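Local coordinates for protein techylectin-5A (Tachypleus tridentatus, PDB 1JC9) that agglutinates bacteria and human erythrocytes in horseshoe crab innate immunity by recognising acetyl-bearing groups on their surfaces, at residues D200-G213 against Y216-Y228. Numbering follows the deposited sequence.
Sequences DTHETHCAQTYKGG and YDRCHESNLNGLY. With CA (calcium ion), chain C; NAG (2-acetamido-2-deoxy-beta-D-glucopyranose), chain B.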
loop_
_atom_site.group_PDB
_atom_site.type_symbol
_atom_site.label_atom_id
_atom_site.label_comp_id
_atom_site.label_asym_id
_atom_site.label_seq_id
_atom_site.Cartn_x
_atom_site.Cartn_y
_atom_site.Cartn_z
ATOM N N ASP A 200 17.695 0.789 -3.385
ATOM C CA ASP A 200 17.798 1.008 -1.945
ATOM C C ASP A 200 19.165 1.570 -1.532
ATOM O O ASP A 200 20.016 1.844 -2.382
ATOM C CB ASP A 200 17.490 -0.293 -1.190
ATOM C CG ASP A 200 18.497 -1.392 -1.469
ATOM O OD1 ASP A 200 18.070 -2.516 -1.814
ATOM O OD2 ASP A 200 19.715 -1.140 -1.331
ATOM N N THR A 201 19.368 1.753 -0.232
ATOM C CA THR A 201 20.628 2.300 0.267
ATOM C C THR A 201 21.432 1.262 1.038
ATOM O O THR A 201 22.124 1.588 2.003
ATOM C CB THR A 201 20.382 3.499 1.192
ATOM O OG1 THR A 201 19.669 3.065 2.358
ATOM C CG2 THR A 201 19.576 4.565 0.473
ATOM N N HIS A 202 21.340 0.011 0.606
ATOM C CA HIS A 202 22.056 -1.071 1.257
ATOM C C HIS A 202 23.003 -1.727 0.254
ATOM O O HIS A 202 22.793 -1.643 -0.959
ATOM C CB HIS A 202 21.053 -2.092 1.802
ATOM C CG HIS A 202 21.652 -3.105 2.728
ATOM N ND1 HIS A 202 22.467 -4.127 2.290
ATOM C CD2 HIS A 202 21.546 -3.257 4.069
ATOM C CE1 HIS A 202 22.837 -4.865 3.322
ATOM N NE2 HIS A 202 22.291 -4.358 4.413
ATOM N N GLU A 203 24.049 -2.366 0.764
ATOM C CA GLU A 203 25.028 -3.039 -0.080
ATOM C C GLU A 203 24.362 -4.182 -0.835
ATOM O O GLU A 203 24.708 -4.476 -1.977
ATOM C CB GLU A 203 26.174 -3.595 0.772
ATOM C CG GLU A 203 26.930 -2.549 1.574
ATOM C CD GLU A 203 26.046 -1.824 2.575
ATOM O OE1 GLU A 203 25.412 -2.500 3.415
ATOM O OE2 GLU A 203 25.987 -0.576 2.519
ATOM N N THR A 204 23.402 -4.827 -0.186
ATOM C CA THR A 204 22.693 -5.944 -0.795
ATOM C C THR A 204 21.471 -5.487 -1.586
ATOM O O THR A 204 21.197 -4.293 -1.702
ATOM C CB THR A 204 22.223 -6.946 0.272
ATOM O OG1 THR A 204 21.267 -6.312 1.135
ATOM C CG2 THR A 204 23.401 -7.421 1.100
ATOM N N HIS A 205 20.748 -6.464 -2.119
ATOM C CA HIS A 205 19.542 -6.235 -2.905
ATOM C C HIS A 205 18.370 -6.540 -1.969
ATOM O O HIS A 205 17.923 -7.684 -1.867
ATOM C CB HIS A 205 19.525 -7.196 -4.100
ATOM C CG HIS A 205 18.616 -6.776 -5.213
ATOM N ND1 HIS A 205 17.384 -6.197 -4.997
ATOM C CD2 HIS A 205 18.742 -6.899 -6.558
ATOM C CE1 HIS A 205 16.791 -5.981 -6.158
ATOM N NE2 HIS A 205 17.593 -6.399 -7.121
ATOM N N CYS A 206 17.887 -5.515 -1.276
ATOM C CA CYS A 206 16.784 -5.675 -0.336
ATOM C C CYS A 206 15.569 -6.405 -0.909
ATOM O O CYS A 206 15.013 -7.293 -0.264
ATOM C CB CYS A 206 16.334 -4.311 0.188
ATOM S SG CYS A 206 17.483 -3.439 1.301
ATOM N N ALA A 207 15.156 -6.025 -2.114
ATOM C CA ALA A 207 13.990 -6.629 -2.754
ATOM C C ALA A 207 14.129 -8.127 -2.997
ATOM O O ALA A 207 13.156 -8.873 -2.869
ATOM C CB ALA A 207 13.686 -5.913 -4.070
ATOM N N GLN A 208 15.329 -8.574 -3.358
ATOM C CA GLN A 208 15.539 -9.994 -3.600
ATOM C C GLN A 208 15.597 -10.778 -2.294
ATOM O O GLN A 208 15.218 -11.945 -2.246
ATOM C CB GLN A 208 16.818 -10.218 -4.408
ATOM C CG GLN A 208 16.713 -9.698 -5.835
ATOM C CD GLN A 208 17.836 -10.190 -6.731
ATOM O OE1 GLN A 208 17.882 -9.864 -7.921
ATOM N NE2 GLN A 208 18.744 -10.983 -6.167
ATOM N N THR A 209 16.055 -10.125 -1.233
ATOM C CA THR A 209 16.147 -10.772 0.069
ATOM C C THR A 209 14.792 -10.824 0.762
ATOM O O THR A 209 14.405 -11.862 1.297
ATOM C CB THR A 209 17.133 -10.031 1.002
ATOM O OG1 THR A 209 18.417 -9.943 0.373
ATOM C CG2 THR A 209 17.275 -10.775 2.332
ATOM N N TYR A 210 14.069 -9.706 0.736
ATOM C CA TYR A 210 12.775 -9.620 1.400
ATOM C C TYR A 210 11.533 -9.809 0.530
ATOM O O TYR A 210 10.400 -9.625 0.981
ATOM C CB TYR A 210 12.745 -8.337 2.224
ATOM C CG TYR A 210 13.870 -8.373 3.235
ATOM C CD1 TYR A 210 13.874 -9.326 4.258
ATOM C CD2 TYR A 210 14.978 -7.537 3.116
ATOM C CE1 TYR A 210 14.954 -9.453 5.127
ATOM C CE2 TYR A 210 16.066 -7.656 3.986
ATOM C CZ TYR A 210 16.044 -8.620 4.985
ATOM O OH TYR A 210 17.117 -8.764 5.837
ATOM N N LYS A 211 11.773 -10.174 -0.726
ATOM C CA LYS A 211 10.727 -10.540 -1.678
ATOM C C LYS A 211 9.606 -9.620 -2.157
ATOM O O LYS A 211 8.635 -10.108 -2.736
ATOM C CB LYS A 211 10.084 -11.835 -1.170
ATOM C CG LYS A 211 11.089 -12.924 -0.830
ATOM C CD LYS A 211 11.893 -13.325 -2.058
ATOM C CE LYS A 211 12.825 -14.496 -1.774
ATOM N NZ LYS A 211 13.940 -14.117 -0.866
ATOM N N GLY A 212 9.702 -8.316 -1.948
ATOM C CA GLY A 212 8.616 -7.478 -2.421
ATOM C C GLY A 212 9.036 -6.256 -3.209
ATOM O O GLY A 212 10.212 -6.073 -3.513
ATOM N N GLY A 213 8.048 -5.444 -3.569
ATOM C CA GLY A 213 8.290 -4.197 -4.262
ATOM C C GLY A 213 7.960 -3.209 -3.158
ATOM O O GLY A 213 6.813 -3.146 -2.711
ATOM N N TYR A 216 12.290 0.235 0.027
ATOM C CA TYR A 216 13.320 -0.318 0.896
ATOM C C TYR A 216 14.440 0.641 1.276
ATOM O O TYR A 216 14.884 1.459 0.465
ATOM C CB TYR A 216 13.927 -1.565 0.252
ATOM C CG TYR A 216 12.997 -2.756 0.212
ATOM C CD1 TYR A 216 12.546 -3.350 1.392
ATOM C CD2 TYR A 216 12.591 -3.312 -1.003
ATOM C CE1 TYR A 216 11.721 -4.470 1.368
ATOM C CE2 TYR A 216 11.763 -4.435 -1.039
ATOM C CZ TYR A 216 11.337 -5.007 0.155
ATOM O OH TYR A 216 10.536 -6.123 0.141
ATOM N N ASP A 217 14.889 0.515 2.521
ATOM C CA ASP A 217 15.968 1.331 3.072
ATOM C C ASP A 217 17.189 0.439 3.298
ATOM O O ASP A 217 18.002 0.254 2.393
ATOM C CB ASP A 217 15.530 1.950 4.403
ATOM C CG ASP A 217 16.591 2.848 5.007
ATOM O OD1 ASP A 217 16.392 3.304 6.157
ATOM O OD2 ASP A 217 17.619 3.103 4.337
ATOM N N ARG A 218 17.296 -0.125 4.503
ATOM C CA ARG A 218 18.412 -0.999 4.875
ATOM C C ARG A 218 18.026 -2.072 5.904
ATOM O O ARG A 218 18.723 -2.215 6.906
ATOM C CB ARG A 218 19.539 -0.175 5.495
ATOM C CG ARG A 218 20.324 0.724 4.573
ATOM C CD ARG A 218 21.099 1.728 5.425
ATOM N NE ARG A 218 22.324 2.206 4.789
ATOM C CZ ARG A 218 23.421 1.469 4.628
ATOM N NH1 ARG A 218 23.452 0.211 5.058
ATOM N NH2 ARG A 218 24.491 1.991 4.045
ATOM N N CYS A 219 16.962 -2.843 5.682
ATOM C CA CYS A 219 16.115 -2.764 4.505
ATOM C C CYS A 219 14.690 -2.296 4.814
ATOM O O CYS A 219 14.116 -1.508 4.054
ATOM C CB CYS A 219 16.048 -4.131 3.836
ATOM S SG CYS A 219 17.543 -4.643 2.931
ATOM N N HIS A 220 14.115 -2.778 5.918
ATOM C CA HIS A 220 12.745 -2.389 6.255
ATOM C C HIS A 220 12.313 -2.647 7.691
ATOM O O HIS A 220 12.982 -3.350 8.451
ATOM C CB HIS A 220 11.759 -3.130 5.347
ATOM C CG HIS A 220 11.542 -4.559 5.737
ATOM N ND1 HIS A 220 10.863 -4.924 6.881
ATOM C CD2 HIS A 220 11.944 -5.715 5.155
ATOM C CE1 HIS A 220 10.854 -6.241 6.986
ATOM N NE2 HIS A 220 11.505 -6.745 5.952
ATOM N N GLU A 221 11.166 -2.064 8.034
ATOM C CA GLU A 221 10.533 -2.249 9.331
ATOM C C GLU A 221 9.110 -2.707 9.002
ATOM O O GLU A 221 8.410 -3.259 9.849
ATOM C CB GLU A 221 10.520 -0.954 10.144
ATOM C CG GLU A 221 11.911 -0.474 10.534
ATOM C CD GLU A 221 11.913 0.370 11.795
ATOM O OE1 GLU A 221 11.177 1.376 11.855
ATOM O OE2 GLU A 221 12.658 0.021 12.733
ATOM N N SER A 222 8.691 -2.464 7.759
ATOM C CA SER A 222 7.378 -2.902 7.265
ATOM C C SER A 222 7.626 -3.495 5.877
ATOM O O SER A 222 8.436 -2.973 5.114
ATOM C CB SER A 222 6.376 -1.737 7.202
ATOM O OG SER A 222 6.850 -0.657 6.423
ATOM N N ASN A 223 6.937 -4.585 5.552
ATOM C CA ASN A 223 7.149 -5.268 4.275
ATOM C C ASN A 223 5.834 -5.877 3.790
ATOM O O ASN A 223 5.763 -7.066 3.491
ATOM C CB ASN A 223 8.211 -6.363 4.496
ATOM C CG ASN A 223 8.728 -6.970 3.204
ATOM O OD1 ASN A 223 9.092 -6.259 2.269
ATOM N ND2 ASN A 223 8.790 -8.294 3.160
ATOM N N LEU A 224 4.802 -5.045 3.695
ATOM C CA LEU A 224 3.469 -5.492 3.299
ATOM C C LEU A 224 3.318 -6.188 1.952
ATOM O O LEU A 224 2.335 -6.900 1.731
ATOM C CB LEU A 224 2.491 -4.322 3.415
ATOM C CG LEU A 224 1.866 -4.137 4.809
ATOM C CD1 LEU A 224 2.857 -4.470 5.915
ATOM C CD2 LEU A 224 1.357 -2.718 4.946
ATOM N N ASN A 225 4.275 -5.992 1.049
ATOM C CA ASN A 225 4.209 -6.664 -0.244
ATOM C C ASN A 225 5.098 -7.907 -0.244
ATOM O O ASN A 225 5.473 -8.408 -1.305
ATOM C CB ASN A 225 4.637 -5.731 -1.379
ATOM C CG ASN A 225 3.599 -4.666 -1.681
ATOM O OD1 ASN A 225 2.412 -4.841 -1.397
ATOM N ND2 ASN A 225 4.038 -3.563 -2.277
ATOM N N GLY A 226 5.424 -8.407 0.949
ATOM C CA GLY A 226 6.269 -9.585 1.055
ATOM C C GLY A 226 5.517 -10.889 0.837
ATOM O O GLY A 226 4.356 -10.888 0.432
ATOM N N LEU A 227 6.186 -12.007 1.110
ATOM C CA LEU A 227 5.583 -13.327 0.942
ATOM C C LEU A 227 4.418 -13.527 1.896
ATOM O O LEU A 227 4.442 -13.047 3.026
ATOM C CB LEU A 227 6.624 -14.433 1.187
ATOM C CG LEU A 227 7.897 -14.426 0.333
ATOM C CD1 LEU A 227 8.744 -15.638 0.681
ATOM C CD2 LEU A 227 7.543 -14.444 -1.145
ATOM N N TYR A 228 3.395 -14.237 1.432
ATOM C CA TYR A 228 2.229 -14.514 2.256
ATOM C C TYR A 228 2.527 -15.795 3.027
ATOM O O TYR A 228 2.189 -16.887 2.567
ATOM C CB TYR A 228 0.991 -14.732 1.386
ATOM C CG TYR A 228 -0.294 -14.676 2.175
ATOM C CD1 TYR A 228 -0.905 -13.453 2.456
ATOM C CD2 TYR A 228 -0.867 -15.836 2.699
ATOM C CE1 TYR A 228 -2.051 -13.382 3.241
ATOM C CE2 TYR A 228 -2.017 -15.777 3.491
ATOM C CZ TYR A 228 -2.599 -14.547 3.758
ATOM O OH TYR A 228 -3.716 -14.473 4.552
HETATM CA CA CA C . 21.219 -2.253 -2.778
HETATM C C1 NAG B . 17.005 -3.876 10.747
HETATM C C2 NAG B . 17.412 -4.766 9.481
HETATM C C3 NAG B . 18.785 -5.472 9.799
HETATM C C4 NAG B . 19.794 -4.360 9.975
HETATM C C5 NAG B . 19.337 -3.462 11.180
HETATM C C6 NAG B . 20.293 -2.288 11.409
HETATM C C7 NAG B . 15.641 -5.649 8.094
HETATM C C8 NAG B . 14.564 -6.640 7.777
HETATM N N2 NAG B . 16.374 -5.785 9.258
HETATM O O1 NAG B . 15.738 -3.167 10.569
HETATM O O3 NAG B . 19.210 -6.278 8.701
HETATM O O4 NAG B . 21.118 -4.936 10.265
HETATM O O5 NAG B . 18.018 -2.866 10.976
HETATM O O6 NAG B . 19.697 -1.588 12.546
HETATM O O7 NAG B . 15.836 -4.719 7.273
HETATM O O HOH W 1 21.735 -0.079 -3.325
HETATM O O HOH W 2 23.479 -2.789 -3.942
HETATM O O HOH W 3 6.254 -11.029 -2.290
#
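Cys206, at the start of helix 206-210, is joined to Cys219 by a disulfide (chi3 -82°) that ties the calcium loop to the acetyl-binding loop. Cys219 SG also sits at the edge of the Tyr210 ring, 3.5 Å from CE2. One face of that ring takes the edge of His220 in a T-shaped stack, planes at 89°; His220 reaches it with CG between its backbone N and carbonyl carbon (chi1 77°), and its NE2 is hydrogen-bonded to Ala237 O. The N-acetylglucosamine methyl C8 lies over both rings, 3.7 Å from Tyr210 CZ. The Arg218-Cys219 peptide is cis; its Cys219 N and the next amide, His220 N, both donate to the sugar's O7, at 2.7 and 2.9 Å. This is the acetyl pocket of a fibrinogen-related lectin.

Polar bonds fix the far side. Tyr216 turns one ring face to the backbone of Cys206, with CE2 close to Ala207 CA, and donates its hydroxyl to Asn223 OD1 (2.6 Å), while Asn223 ND2 reaches Tyr210 O in the carbonyl plane at 3.0 Å. Asn225 ND2 meets Gly213 O almost straight, at 2.8 Å. At the other end, Glu203 OE2 makes a long, weak salt bridge to Arg218 NH2.

Calcium is held by Asp200 OD2, the carbonyls of His202 and Thr204, two waters and Asp198; Asp200 OD1 also accepts from Cys206 N, linking the metal loop to the helix start. Beyond the pocket, Tyr236 packs on Tyr210, and Leu224, whose side chain starts off away from 200-213, packs on Gln93 of strand 89-95 and on Val255 and Met257 of strand 250-261 in the central sheet.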